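Local structure of CDP-glucose 4,6-dehydratase (Salmonella enterica subsp. enterica serovar Typhi, 1WVG) at residues Ser1-Phe13 against Leu239-Thr251. The protein catalyses the NAD(+)-dependent conversion of CDP-D-glucose to CDP-4-dehydro-6-deoxy-D-glucose and water, a step in making the dideoxy sugar CDP-3,6-dideoxy-D-mannose for the O-antigen of lipopolysaccharide. Residues are numbered along the deposited sequence; the frame is centred on the assembly and turned at random.
Sequences SIDKNFWQGKRVF and LSGYIVVAQRLYT. Unlike the reference sequence in segment 1-13: S1 (reference Met).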
loop_
_atom_site.group_PDB
_atom_site.type_symbol
_atom_site.label_atom_id
_atom_site.label_comp_id
_atom_site.label_asym_id
_atom_site.label_seq_id
_atom_site.Cartn_x
_atom_site.Cartn_y
_atom_site.Cartn_z
ATOM N N SER A 1 13.970 1.087 -30.515
ATOM C CA SER A 1 13.658 1.689 -31.805
ATOM C C SER A 1 12.717 0.862 -32.685
ATOM O O SER A 1 12.598 -0.369 -32.569
ATOM C CB SER A 1 14.908 2.042 -32.587
ATOM O OG SER A 1 15.411 0.858 -33.184
ATOM N N ILE A 2 12.041 1.567 -33.595
ATOM C CA ILE A 2 11.112 0.909 -34.495
ATOM C C ILE A 2 11.906 0.244 -35.596
ATOM O O ILE A 2 12.881 0.814 -36.052
ATOM C CB ILE A 2 10.096 1.912 -34.999
ATOM C CG1 ILE A 2 9.218 2.276 -33.822
ATOM C CG2 ILE A 2 9.227 1.370 -36.130
ATOM C CD1 ILE A 2 8.715 3.703 -33.932
ATOM N N ASP A 3 11.478 -0.959 -35.999
ATOM C CA ASP A 3 12.134 -1.773 -37.014
ATOM C C ASP A 3 11.260 -2.020 -38.235
ATOM O O ASP A 3 10.477 -2.980 -38.249
ATOM C CB ASP A 3 12.556 -3.101 -36.354
ATOM C CG ASP A 3 13.481 -3.917 -37.183
ATOM O OD1 ASP A 3 13.713 -3.707 -38.360
ATOM O OD2 ASP A 3 14.002 -4.884 -36.490
ATOM N N LYS A 4 11.432 -1.118 -39.234
ATOM C CA LYS A 4 10.760 -1.070 -40.541
ATOM C C LYS A 4 10.797 -2.423 -41.209
ATOM O O LYS A 4 9.851 -2.831 -41.872
ATOM C CB LYS A 4 11.417 -0.059 -41.489
ATOM C CG LYS A 4 11.570 1.362 -40.942
ATOM C CD LYS A 4 11.502 2.482 -41.986
ATOM C CE LYS A 4 10.905 3.804 -41.465
ATOM N NZ LYS A 4 9.627 4.201 -42.097
ATOM N N ASN A 5 11.920 -3.135 -41.007
ATOM C CA ASN A 5 12.118 -4.455 -41.598
ATOM C C ASN A 5 11.330 -5.528 -40.895
ATOM O O ASN A 5 10.921 -6.530 -41.496
ATOM C CB ASN A 5 13.604 -4.865 -41.696
ATOM C CG ASN A 5 14.460 -3.872 -42.469
ATOM O OD1 ASN A 5 15.260 -3.112 -41.883
ATOM N ND2 ASN A 5 14.310 -3.894 -43.796
ATOM N N PHE A 6 11.119 -5.315 -39.606
ATOM C CA PHE A 6 10.343 -6.281 -38.897
ATOM C C PHE A 6 8.936 -6.245 -39.448
ATOM O O PHE A 6 8.280 -7.261 -39.578
ATOM C CB PHE A 6 10.316 -5.897 -37.406
ATOM C CG PHE A 6 9.225 -6.643 -36.695
ATOM C CD1 PHE A 6 9.450 -7.903 -36.142
ATOM C CD2 PHE A 6 7.954 -6.091 -36.553
ATOM C CE1 PHE A 6 8.439 -8.610 -35.489
ATOM C CE2 PHE A 6 6.935 -6.766 -35.883
ATOM C CZ PHE A 6 7.177 -8.034 -35.354
ATOM N N TRP A 7 8.484 -5.030 -39.773
ATOM C CA TRP A 7 7.135 -4.765 -40.253
ATOM C C TRP A 7 6.718 -5.272 -41.627
ATOM O O TRP A 7 5.583 -5.708 -41.886
ATOM C CB TRP A 7 6.767 -3.296 -40.012
ATOM C CG TRP A 7 6.743 -3.087 -38.531
ATOM C CD1 TRP A 7 7.703 -2.516 -37.777
ATOM C CD2 TRP A 7 5.735 -3.569 -37.628
ATOM N NE1 TRP A 7 7.339 -2.559 -36.445
ATOM C CE2 TRP A 7 6.134 -3.215 -36.327
ATOM C CE3 TRP A 7 4.535 -4.256 -37.799
ATOM C CZ2 TRP A 7 5.350 -3.527 -35.213
ATOM C CZ3 TRP A 7 3.754 -4.583 -36.687
ATOM C CH2 TRP A 7 4.164 -4.208 -35.405
ATOM N N GLN A 8 7.672 -5.211 -42.521
ATOM C CA GLN A 8 7.452 -5.645 -43.878
ATOM C C GLN A 8 6.699 -6.962 -44.008
ATOM O O GLN A 8 7.120 -7.997 -43.509
ATOM C CB GLN A 8 8.853 -5.798 -44.499
ATOM C CG GLN A 8 9.317 -4.504 -45.196
ATOM C CD GLN A 8 8.447 -4.220 -46.411
ATOM O OE1 GLN A 8 8.329 -3.070 -46.863
ATOM N NE2 GLN A 8 7.838 -5.277 -46.945
ATOM N N GLY A 9 5.585 -6.976 -44.723
ATOM C CA GLY A 9 4.845 -8.226 -44.939
ATOM C C GLY A 9 4.011 -8.744 -43.761
ATOM O O GLY A 9 3.168 -9.642 -43.953
ATOM N N LYS A 10 4.233 -8.197 -42.547
ATOM C CA LYS A 10 3.458 -8.641 -41.402
ATOM C C LYS A 10 1.931 -8.450 -41.616
ATOM O O LYS A 10 1.516 -7.386 -42.104
ATOM C CB LYS A 10 3.978 -7.843 -40.208
ATOM C CG LYS A 10 5.412 -8.199 -39.795
ATOM C CD LYS A 10 5.433 -9.585 -39.135
ATOM C CE LYS A 10 6.789 -10.188 -38.758
ATOM N NZ LYS A 10 7.944 -9.621 -39.445
ATOM N N ARG A 11 1.100 -9.471 -41.288
ATOM C CA ARG A 11 -0.377 -9.394 -41.362
ATOM C C ARG A 11 -0.817 -8.816 -40.014
ATOM O O ARG A 11 -0.711 -9.482 -38.986
ATOM C CB ARG A 11 -1.073 -10.735 -41.553
ATOM C CG ARG A 11 -0.807 -11.410 -42.907
ATOM C CD ARG A 11 -1.655 -12.665 -43.223
ATOM N NE ARG A 11 -1.564 -13.741 -42.223
ATOM C CZ ARG A 11 -0.446 -14.326 -41.745
ATOM N NH1 ARG A 11 0.784 -13.980 -42.135
ATOM N NH2 ARG A 11 -0.579 -15.279 -40.811
ATOM N N VAL A 12 -1.247 -7.558 -39.997
ATOM C CA VAL A 12 -1.610 -6.875 -38.764
ATOM C C VAL A 12 -3.059 -6.520 -38.746
ATOM O O VAL A 12 -3.510 -5.834 -39.648
ATOM C CB VAL A 12 -0.824 -5.561 -38.619
ATOM C CG1 VAL A 12 -1.059 -4.891 -37.263
ATOM C CG2 VAL A 12 0.661 -5.749 -38.885
ATOM N N PHE A 13 -3.751 -6.994 -37.726
ATOM C CA PHE A 13 -5.151 -6.716 -37.550
ATOM C C PHE A 13 -5.294 -5.628 -36.478
ATOM O O PHE A 13 -4.778 -5.752 -35.357
ATOM C CB PHE A 13 -5.856 -8.028 -37.150
ATOM C CG PHE A 13 -7.351 -7.980 -37.137
ATOM C CD1 PHE A 13 -8.088 -8.484 -38.206
ATOM C CD2 PHE A 13 -8.055 -7.506 -36.029
ATOM C CE1 PHE A 13 -9.482 -8.449 -38.172
ATOM C CE2 PHE A 13 -9.449 -7.472 -35.979
ATOM C CZ PHE A 13 -10.176 -7.953 -37.065
ATOM N N LEU A 239 2.224 5.634 -29.866
ATOM C CA LEU A 239 2.214 4.725 -31.004
ATOM C C LEU A 239 3.547 3.999 -31.137
ATOM O O LEU A 239 3.606 2.797 -31.358
ATOM C CB LEU A 239 1.897 5.451 -32.320
ATOM C CG LEU A 239 0.399 5.766 -32.384
ATOM C CD1 LEU A 239 -0.047 6.182 -33.789
ATOM C CD2 LEU A 239 -0.362 4.552 -31.893
ATOM N N SER A 240 4.622 4.760 -31.040
ATOM C CA SER A 240 6.006 4.214 -31.117
ATOM C C SER A 240 6.183 3.177 -30.033
ATOM O O SER A 240 6.758 2.106 -30.260
ATOM C CB SER A 240 7.116 5.285 -31.051
ATOM O OG SER A 240 7.221 5.903 -29.787
ATOM N N GLY A 241 5.659 3.520 -28.848
ATOM C CA GLY A 241 5.725 2.591 -27.750
ATOM C C GLY A 241 4.956 1.339 -28.108
ATOM O O GLY A 241 5.466 0.218 -27.930
ATOM N N TYR A 242 3.724 1.506 -28.635
ATOM C CA TYR A 242 2.925 0.322 -29.027
ATOM C C TYR A 242 3.663 -0.543 -30.068
ATOM O O TYR A 242 3.589 -1.765 -30.088
ATOM C CB TYR A 242 1.589 0.651 -29.734
ATOM C CG TYR A 242 0.674 1.519 -28.933
ATOM C CD1 TYR A 242 0.998 1.872 -27.622
ATOM C CD2 TYR A 242 -0.512 2.003 -29.491
ATOM C CE1 TYR A 242 0.123 2.663 -26.867
ATOM C CE2 TYR A 242 -1.370 2.825 -28.755
ATOM C CZ TYR A 242 -1.061 3.149 -27.432
ATOM O OH TYR A 242 -1.897 3.968 -26.682
ATOM N N ILE A 243 4.351 0.121 -30.970
ATOM C CA ILE A 243 4.999 -0.587 -32.042
ATOM C C ILE A 243 6.166 -1.371 -31.525
ATOM O O ILE A 243 6.370 -2.533 -31.899
ATOM C CB ILE A 243 5.403 0.388 -33.146
ATOM C CG1 ILE A 243 4.201 0.693 -34.004
ATOM C CG2 ILE A 243 6.523 -0.119 -34.043
ATOM C CD1 ILE A 243 4.426 2.018 -34.725
ATOM N N VAL A 244 6.909 -0.710 -30.656
ATOM C CA VAL A 244 8.091 -1.328 -30.062
ATOM C C VAL A 244 7.749 -2.572 -29.267
ATOM O O VAL A 244 8.409 -3.621 -29.379
ATOM C CB VAL A 244 8.921 -0.354 -29.254
ATOM C CG1 VAL A 244 9.844 -1.154 -28.338
ATOM C CG2 VAL A 244 9.709 0.556 -30.203
ATOM N N VAL A 245 6.673 -2.479 -28.497
ATOM C CA VAL A 245 6.319 -3.642 -27.719
ATOM C C VAL A 245 5.868 -4.742 -28.603
ATOM O O VAL A 245 6.151 -5.895 -28.320
ATOM C CB VAL A 245 5.341 -3.434 -26.557
ATOM C CG1 VAL A 245 5.812 -2.303 -25.664
ATOM C CG2 VAL A 245 4.011 -3.044 -27.158
ATOM N N ALA A 246 5.156 -4.401 -29.664
ATOM C CA ALA A 246 4.736 -5.502 -30.523
ATOM C C ALA A 246 5.955 -6.264 -31.055
ATOM O O ALA A 246 5.964 -7.495 -31.184
ATOM C CB ALA A 246 3.917 -4.979 -31.695
ATOM N N GLN A 247 6.985 -5.508 -31.396
ATOM C CA GLN A 247 8.204 -6.104 -31.892
ATOM C C GLN A 247 8.752 -7.139 -30.894
ATOM O O GLN A 247 8.993 -8.314 -31.197
ATOM C CB GLN A 247 9.187 -4.956 -32.120
ATOM C CG GLN A 247 8.934 -4.308 -33.497
ATOM C CD GLN A 247 9.596 -2.955 -33.705
ATOM O OE1 GLN A 247 9.162 -2.183 -34.579
ATOM N NE2 GLN A 247 10.627 -2.648 -32.911
ATOM N N ARG A 248 8.929 -6.659 -29.668
ATOM C CA ARG A 248 9.428 -7.444 -28.552
ATOM C C ARG A 248 8.556 -8.625 -28.227
ATOM O O ARG A 248 9.048 -9.713 -27.981
ATOM C CB ARG A 248 9.595 -6.578 -27.331
ATOM C CG ARG A 248 10.568 -5.486 -27.725
ATOM C CD ARG A 248 11.990 -6.026 -27.798
ATOM N NE ARG A 248 12.798 -5.340 -26.803
ATOM C CZ ARG A 248 13.815 -5.854 -26.123
ATOM N NH1 ARG A 248 14.249 -7.104 -26.315
ATOM N NH2 ARG A 248 14.415 -5.067 -25.217
ATOM N N LEU A 249 7.250 -8.422 -28.250
ATOM C CA LEU A 249 6.333 -9.527 -27.956
ATOM C C LEU A 249 6.448 -10.595 -29.021
ATOM O O LEU A 249 6.219 -11.777 -28.777
ATOM C CB LEU A 249 4.834 -9.112 -27.898
ATOM C CG LEU A 249 4.409 -8.380 -26.620
ATOM C CD1 LEU A 249 3.079 -7.642 -26.865
ATOM C CD2 LEU A 249 4.263 -9.392 -25.478
ATOM N N TYR A 250 6.761 -10.143 -30.229
ATOM C CA TYR A 250 6.865 -11.065 -31.346
ATOM C C TYR A 250 7.870 -12.169 -31.089
ATOM O O TYR A 250 7.617 -13.363 -31.301
ATOM C CB TYR A 250 7.224 -10.349 -32.649
ATOM C CG TYR A 250 6.669 -11.126 -33.805
ATOM C CD1 TYR A 250 5.405 -10.822 -34.309
ATOM C CD2 TYR A 250 7.394 -12.162 -34.402
ATOM C CE1 TYR A 250 4.866 -11.530 -35.386
ATOM C CE2 TYR A 250 6.872 -12.878 -35.483
ATOM C CZ TYR A 250 5.598 -12.564 -35.973
ATOM O OH TYR A 250 5.051 -13.265 -37.030
ATOM N N THR A 251 9.016 -11.744 -30.605
ATOM C CA THR A 251 10.033 -12.704 -30.309
ATOM C C THR A 251 10.193 -13.176 -28.838
ATOM O O THR A 251 10.621 -14.309 -28.621
ATOM C CB THR A 251 11.273 -12.262 -31.044
ATOM O OG1 THR A 251 11.455 -10.884 -30.776
ATOM C CG2 THR A 251 10.935 -12.498 -32.519
#
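The N-terminal arm that leads into strand 11-15 of the Rossmann fold packs on helix 236-251, where the amide of Q247 bonds to S1, D3 and W7. Held out at the end of a stretched side chain, that amide spans the two peptide groups flanking I2: NE2 donates to S1 O (3.0 Å), which lies in the amide plane, while OE1 accepts from D3 N (3.0 Å) in a nearly straight bond of 173° that comes from above the carbonyl plane. A second donor, W7 NE1, reaches OE1 within the carbonyl plane, on a lone pair; the 2.6 Å between W7 NE1 and Q247 OE1 makes this a short bond. The aliphatic part of Q247 is used as well, CG lying over one face of the F6 ring. The chi1 of F6 (164°) swings the ring away from its own N and presents its far edge to the helix, and CZ and CE1 meet the face of Y250 in a T-shaped stack with planes at 81°. K10 CE lies over a face of that tyrosine ring too, 3.8 Å from Y250 CZ. Toward the start of the helix segment I2 takes over: CG1 packs 3.6 Å from I243 CG2, and CD1 sits on S240 CB. The indole extends the apolar patch, W7 CH2 meeting A246 CB at 3.8 Å, and it also touches L29 and M32, so the arm is wedged between helix 236-251 and the end of helix 20-31. Two backbone groups and an indole N-H thus find partners in one glutamine amide, whose three bonds fix its rotation and tie the start of the chain to a helix more than 220 residues later.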